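Local coordinates for competence protein PILN (Thermus thermophilus, PDB 4BHQ), which probably takes part in type IV pilus biogenesis as a dimerising periplasmic component of an inner-membrane assembly platform, at residues V119-A124 against Y147-R152; F60-P65 against G69-A74. One frame throughout, in Å; residues are numbered along the deposited sequence.

Contact 1: V119-A124 against Y147-R152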
loop_
_atom_site.group_PDB
_atom_site.type_symbol
_atom_site.label_atom_id
_atom_site.label_comp_id
_atom_site.label_asym_id
_atom_site.label_seq_id
_atom_site.Cartn_x
_atom_site.Cartn_y
_atom_site.Cartn_z
ATOM N N VAL A 119 0.669 -14.713 11.083
ATOM C CA VAL A 119 0.932 -14.255 12.463
ATOM C C VAL A 119 1.900 -13.065 12.508
ATOM O O VAL A 119 1.656 -12.093 13.221
ATOM C CB VAL A 119 1.503 -15.433 13.332
ATOM C CG1 VAL A 119 1.987 -14.918 14.642
ATOM C CG2 VAL A 119 0.430 -16.491 13.536
ATOM N N ARG A 120 2.977 -13.124 11.742
ATOM C CA ARG A 120 3.886 -11.928 11.640
ATOM C C ARG A 120 3.180 -10.664 11.144
ATOM O O ARG A 120 3.438 -9.568 11.636
ATOM C CB ARG A 120 5.063 -12.219 10.710
ATOM C CG ARG A 120 6.044 -13.283 11.265
ATOM C CD ARG A 120 7.349 -13.395 10.438
ATOM N NE ARG A 120 7.143 -14.023 9.122
ATOM C CZ ARG A 120 7.328 -15.334 8.900
ATOM N NH1 ARG A 120 7.719 -16.152 9.877
ATOM N NH2 ARG A 120 7.142 -15.857 7.703
ATOM N N PHE A 121 2.248 -10.828 10.199
ATOM C CA PHE A 121 1.505 -9.669 9.641
ATOM C C PHE A 121 0.634 -9.107 10.723
ATOM O O PHE A 121 0.618 -7.859 10.970
ATOM C CB PHE A 121 0.643 -10.131 8.420
ATOM C CG PHE A 121 -0.076 -8.995 7.727
ATOM C CD1 PHE A 121 -1.330 -8.544 8.193
ATOM C CD2 PHE A 121 0.531 -8.336 6.637
ATOM C CE1 PHE A 121 -1.990 -7.484 7.545
ATOM C CE2 PHE A 121 -0.131 -7.288 5.959
ATOM C CZ PHE A 121 -1.398 -6.856 6.416
ATOM N N ILE A 122 -0.111 -9.989 11.402
ATOM C CA ILE A 122 -1.006 -9.508 12.455
ATOM C C ILE A 122 -0.200 -8.791 13.536
ATOM O O ILE A 122 -0.570 -7.656 13.958
ATOM C CB ILE A 122 -1.815 -10.646 13.076
ATOM C CG1 ILE A 122 -2.778 -11.236 12.042
ATOM C CG2 ILE A 122 -2.580 -10.142 14.306
ATOM C CD1 ILE A 122 -3.398 -12.558 12.492
ATOM N N ARG A 123 0.895 -9.398 13.962
ATOM C CA ARG A 123 1.681 -8.826 15.108
ATOM C C ARG A 123 2.294 -7.483 14.745
ATOM O O ARG A 123 2.440 -6.641 15.609
ATOM C CB ARG A 123 2.808 -9.787 15.565
ATOM C CG ARG A 123 2.245 -10.967 16.371
ATOM C CD ARG A 123 3.371 -11.841 16.969
ATOM N NE ARG A 123 2.891 -13.075 17.630
ATOM C CZ ARG A 123 3.592 -14.223 17.723
ATOM N NH1 ARG A 123 4.831 -14.329 17.231
ATOM N NH2 ARG A 123 3.057 -15.291 18.316
ATOM N N ALA A 124 2.664 -7.287 13.458
ATOM C CA ALA A 124 3.213 -5.955 13.056
ATOM C C ALA A 124 2.268 -4.865 13.447
ATOM O O ALA A 124 2.681 -3.744 13.741
ATOM C CB ALA A 124 3.469 -5.885 11.519
ATOM N N TYR A 147 -3.191 -19.420 2.838
ATOM C CA TYR A 147 -4.305 -18.922 3.609
ATOM C C TYR A 147 -4.892 -17.664 3.035
ATOM O O TYR A 147 -4.142 -16.714 2.746
ATOM C CB TYR A 147 -3.881 -18.621 5.066
ATOM C CG TYR A 147 -3.584 -19.880 5.788
ATOM C CD1 TYR A 147 -2.291 -20.445 5.736
ATOM C CD2 TYR A 147 -4.602 -20.547 6.505
ATOM C CE1 TYR A 147 -1.995 -21.643 6.406
ATOM C CE2 TYR A 147 -4.329 -21.767 7.151
ATOM C CZ TYR A 147 -3.016 -22.316 7.086
ATOM O OH TYR A 147 -2.732 -23.487 7.757
ATOM N N THR A 148 -6.215 -17.646 2.832
ATOM C CA THR A 148 -6.880 -16.338 2.642
ATOM C C THR A 148 -7.171 -15.793 4.021
ATOM O O THR A 148 -7.297 -16.561 4.998
ATOM C CB THR A 148 -8.176 -16.513 1.821
ATOM O OG1 THR A 148 -8.984 -17.510 2.442
ATOM C CG2 THR A 148 -7.835 -17.032 0.412
ATOM N N PHE A 149 -7.268 -14.487 4.152
ATOM C CA PHE A 149 -7.564 -13.923 5.436
ATOM C C PHE A 149 -8.245 -12.598 5.266
ATOM O O PHE A 149 -8.190 -11.966 4.164
ATOM C CB PHE A 149 -6.304 -13.797 6.354
ATOM C CG PHE A 149 -5.319 -12.677 5.938
ATOM C CD1 PHE A 149 -4.343 -12.905 4.987
ATOM C CD2 PHE A 149 -5.449 -11.382 6.510
ATOM C CE1 PHE A 149 -3.431 -11.911 4.584
ATOM C CE2 PHE A 149 -4.539 -10.363 6.148
ATOM C CZ PHE A 149 -3.500 -10.641 5.182
ATOM N N SER A 150 -8.892 -12.153 6.328
ATOM C CA SER A 150 -9.414 -10.798 6.395
ATOM C C SER A 150 -9.189 -10.162 7.712
ATOM O O SER A 150 -9.176 -10.822 8.785
ATOM C CB SER A 150 -10.916 -10.761 5.999
ATOM O OG SER A 150 -11.691 -11.353 7.017
ATOM N N ALA A 151 -8.970 -8.852 7.650
ATOM C CA ALA A 151 -8.638 -8.075 8.827
ATOM C C ALA A 151 -9.020 -6.624 8.615
ATOM O O ALA A 151 -9.092 -6.132 7.482
ATOM C CB ALA A 151 -7.125 -8.189 9.159
ATOM N N ARG A 152 -9.209 -5.918 9.721
ATOM C CA ARG A 152 -9.341 -4.454 9.709
ATOM C C ARG A 152 -8.149 -3.866 10.497
ATOM O O ARG A 152 -7.850 -4.363 11.570
ATOM C CB ARG A 152 -10.681 -4.040 10.344
ATOM C CG ARG A 152 -11.842 -4.247 9.351
ATOM C CD ARG A 152 -13.247 -4.014 10.024
ATOM N NE ARG A 152 -13.343 -4.965 11.137
ATOM C CZ ARG A 152 -14.385 -5.169 11.924
ATOM N NH1 ARG A 152 -15.493 -4.445 11.774
ATOM N NH2 ARG A 152 -14.300 -6.114 12.872
#
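F121 on helix 115-124 meets F149 on strand 146-156 ring to ring, and this pair carries nearly all of the contact. The nearest atoms are F121 CE1 and F149 CE2, 4.1 Å apart. F149 CZ hangs over one face of the F121 ring, displaced toward its rim. With the planes at 58° and the centroids of the F121 and F149 rings 5.5 Å apart, the pair is oblique and is neither a parallel stack nor a T-shape. The torsions set up the meeting. F121 has CG anti to the backbone N (chi1 -176°), which sends the ring off the helix to the strand. F149 instead tucks CG between its backbone N and carbonyl carbon (chi1 73°), and the two side chains cross at about a right angle. L108 of strand 102-112 and the F125 ring also touch F121, A138 touches F149, and I64 of the second subunit packs on F121. The helix is thus seated on one face of the antiparallel sheet, close to the dimer interface. No hydrogen bond joins the two segments, so their direct hold is apolar: two buried rings in oblique van der Waals contact, with nothing polar between them to fix their angle.

Contact 2: F60-P65 against G69-A74; sequences FINQIP and GRLEVA
N62 OD1 takes a hydrogen bond from a water 2.7 Å away, and the same water donates to V73 O at 3.0 Å, so one solvent molecule spans the gap between helix and strand. N62 OD1 itself lies 4.3 Å from V73 O; two acceptors cannot bond to each other, and the water supplies the protons for both. OD1 has a further hydrogen bond to a residue adjoining one of the segments. The other arm of the amide, ND2, donates to L75 O, one residue beyond A74, so both ends of the group are engaged and its rotation is fixed. N62 CG stands anti to the carbonyl carbon (chi1 -70°), which swings the amide round to the backbone of A74. There N62 OD1 comes within 3.5 Å of A74 CA, while N62 ND2 is 4.1 Å from A74 CB.

Helix 53-63 leads through a loop into strand 73-82, outermost in this chain's four-stranded antiparallel sheet, an arrangement consistent with the ferredoxin-like folds of the EpsM clan, and the side chain of N62 ties the last turn of that helix to the start of the strand. With an alanine in place of N62, the water and L75 O would probably be left without their amide partner, and the water-mediated tie to V73 O would be lost.

L71 adds the apolar part. Its CG is anti to the backbone N (chi1 -173°), and the L71 CD2 methyl reaches N62 CB at 4.0 Å, the two side chains crossing at about a right angle. The same methyl, L71 CD2, sits 3.9 Å from N62 O. Elsewhere on the helix, F60 stacks on F106 of the second subunit, and Q63 NE2 bonds to A124 O of that subunit.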
loop_
_atom_site.group_PDB
_atom_site.type_symbol
_atom_site.label_atom_id
_atom_site.label_comp_id
_atom_site.label_asym_id
_atom_site.label_seq_id
_atom_site.Cartn_x
_atom_site.Cartn_y
_atom_site.Cartn_z
ATOM N N PHE A 60 -0.518 -2.262 -6.124
ATOM C CA PHE A 60 0.665 -1.373 -5.898
ATOM C C PHE A 60 1.479 -1.849 -4.725
ATOM O O PHE A 60 2.720 -1.978 -4.790
ATOM C CB PHE A 60 0.170 0.086 -5.623
ATOM C CG PHE A 60 1.283 0.994 -5.109
ATOM C CD1 PHE A 60 2.356 1.368 -5.965
ATOM C CD2 PHE A 60 1.331 1.369 -3.770
ATOM C CE1 PHE A 60 3.438 2.146 -5.459
ATOM C CE2 PHE A 60 2.380 2.139 -3.288
ATOM C CZ PHE A 60 3.440 2.526 -4.140
ATOM N N ILE A 61 0.798 -2.153 -3.605
ATOM C CA ILE A 61 1.503 -2.643 -2.425
ATOM C C ILE A 61 2.212 -3.971 -2.680
ATOM O O ILE A 61 3.351 -4.143 -2.276
ATOM C CB ILE A 61 0.546 -2.763 -1.229
ATOM C CG1 ILE A 61 0.059 -1.293 -0.850
ATOM C CG2 ILE A 61 1.316 -3.435 -0.048
ATOM C CD1 ILE A 61 -1.082 -1.258 0.184
ATOM N N ASN A 62 1.565 -4.879 -3.413
ATOM C CA ASN A 62 2.186 -6.147 -3.712
ATOM C C ASN A 62 3.390 -6.000 -4.634
ATOM O O ASN A 62 4.245 -6.913 -4.693
ATOM C CB ASN A 62 1.169 -7.092 -4.415
ATOM C CG ASN A 62 0.069 -7.562 -3.496
ATOM O OD1 ASN A 62 0.178 -7.472 -2.254
ATOM N ND2 ASN A 62 -1.030 -7.988 -4.082
ATOM N N GLN A 63 3.450 -4.886 -5.395
ATOM C CA GLN A 63 4.595 -4.684 -6.327
ATOM C C GLN A 63 5.877 -4.168 -5.635
ATOM O O GLN A 63 6.999 -4.233 -6.190
ATOM C CB GLN A 63 4.154 -3.767 -7.458
ATOM C CG GLN A 63 5.053 -3.813 -8.676
ATOM C CD GLN A 63 5.044 -5.185 -9.361
ATOM O OE1 GLN A 63 4.096 -5.973 -9.207
ATOM N NE2 GLN A 63 6.075 -5.449 -10.134
ATOM N N ILE A 64 5.717 -3.593 -4.443
ATOM C CA ILE A 64 6.850 -3.064 -3.705
ATOM C C ILE A 64 7.809 -4.194 -3.402
ATOM O O ILE A 64 7.429 -5.175 -2.843
ATOM C CB ILE A 64 6.389 -2.334 -2.417
ATOM C CG1 ILE A 64 5.521 -1.112 -2.773
ATOM C CG2 ILE A 64 7.590 -1.929 -1.577
ATOM C CD1 ILE A 64 4.880 -0.492 -1.543
ATOM N N PRO A 65 9.105 -4.063 -3.806
ATOM C CA PRO A 65 9.949 -5.271 -3.733
ATOM C C PRO A 65 10.353 -5.596 -2.349
ATOM O O PRO A 65 10.631 -4.666 -1.552
ATOM C CB PRO A 65 11.205 -4.909 -4.615
ATOM C CG PRO A 65 11.222 -3.384 -4.561
ATOM C CD PRO A 65 9.784 -2.953 -4.524
ATOM N N GLY A 69 12.960 -11.249 -3.765
ATOM C CA GLY A 69 11.864 -11.251 -4.744
ATOM C C GLY A 69 10.577 -11.840 -4.140
ATOM O O GLY A 69 9.572 -12.011 -4.833
ATOM N N ARG A 70 10.570 -12.099 -2.834
ATOM C CA ARG A 70 9.447 -12.815 -2.253
ATOM C C ARG A 70 8.271 -11.965 -1.734
ATOM O O ARG A 70 8.373 -10.748 -1.594
ATOM C CB ARG A 70 9.951 -13.785 -1.208
ATOM C CG ARG A 70 10.327 -13.178 0.105
ATOM C CD ARG A 70 10.627 -14.380 1.024
ATOM N NE ARG A 70 12.038 -14.750 0.973
ATOM C CZ ARG A 70 12.897 -14.534 1.972
ATOM N NH1 ARG A 70 12.468 -13.977 3.118
ATOM N NH2 ARG A 70 14.184 -14.872 1.825
ATOM N N LEU A 71 7.125 -12.609 -1.525
ATOM C CA LEU A 71 5.941 -11.896 -1.030
ATOM C C LEU A 71 5.142 -12.838 -0.121
ATOM O O LEU A 71 4.267 -13.549 -0.605
ATOM C CB LEU A 71 5.086 -11.456 -2.238
ATOM C CG LEU A 71 3.882 -10.546 -1.964
ATOM C CD1 LEU A 71 4.382 -9.226 -1.388
ATOM C CD2 LEU A 71 3.145 -10.343 -3.280
ATOM N N GLU A 72 5.411 -12.850 1.173
ATOM C CA GLU A 72 4.799 -13.873 1.999
ATOM C C GLU A 72 3.333 -13.582 2.333
ATOM O O GLU A 72 2.602 -14.490 2.695
ATOM C CB GLU A 72 5.648 -14.179 3.270
ATOM C CG GLU A 72 5.889 -12.983 4.204
ATOM C CD GLU A 72 6.512 -13.421 5.555
ATOM O OE1 GLU A 72 7.181 -14.495 5.578
ATOM O OE2 GLU A 72 6.262 -12.754 6.595
ATOM N N VAL A 73 2.956 -12.320 2.246
ATOM C CA VAL A 73 1.574 -11.848 2.330
ATOM C C VAL A 73 1.227 -10.977 1.126
ATOM O O VAL A 73 1.864 -9.922 0.864
ATOM C CB VAL A 73 1.312 -11.075 3.618
ATOM C CG1 VAL A 73 -0.088 -10.445 3.585
ATOM C CG2 VAL A 73 1.416 -12.045 4.824
ATOM N N ALA A 74 0.246 -11.421 0.358
ATOM C CA ALA A 74 -0.225 -10.612 -0.793
ATOM C C ALA A 74 -1.584 -10.046 -0.504
ATOM O O ALA A 74 -2.507 -10.782 -0.084
ATOM C CB ALA A 74 -0.247 -11.487 -2.038
HETATM O O HOH W 1 1.510 -7.116 0.014
#

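In the fold
Along the chain contact 2 closes before contact 1 opens, and their centres lie 15 Å apart. Both reach the same four-stranded antiparallel sheet: contact 2 joins helix 53-63 to strand 73-82, outermost in this chain's sheet, and contact 1 joins helix 115-124 to the inner strand 146-156. V73 links them, V73 CG1 packing 3.8 Å from F121 CD2 and also against F149. Beside it E72 forms a salt bridge with R120, so the entry to strand 73-82 is held to helix 115-124 by charge as well as by packing. Both contacts also touch the second subunit, consistent with a dimerisation domain whose core and interface share residues.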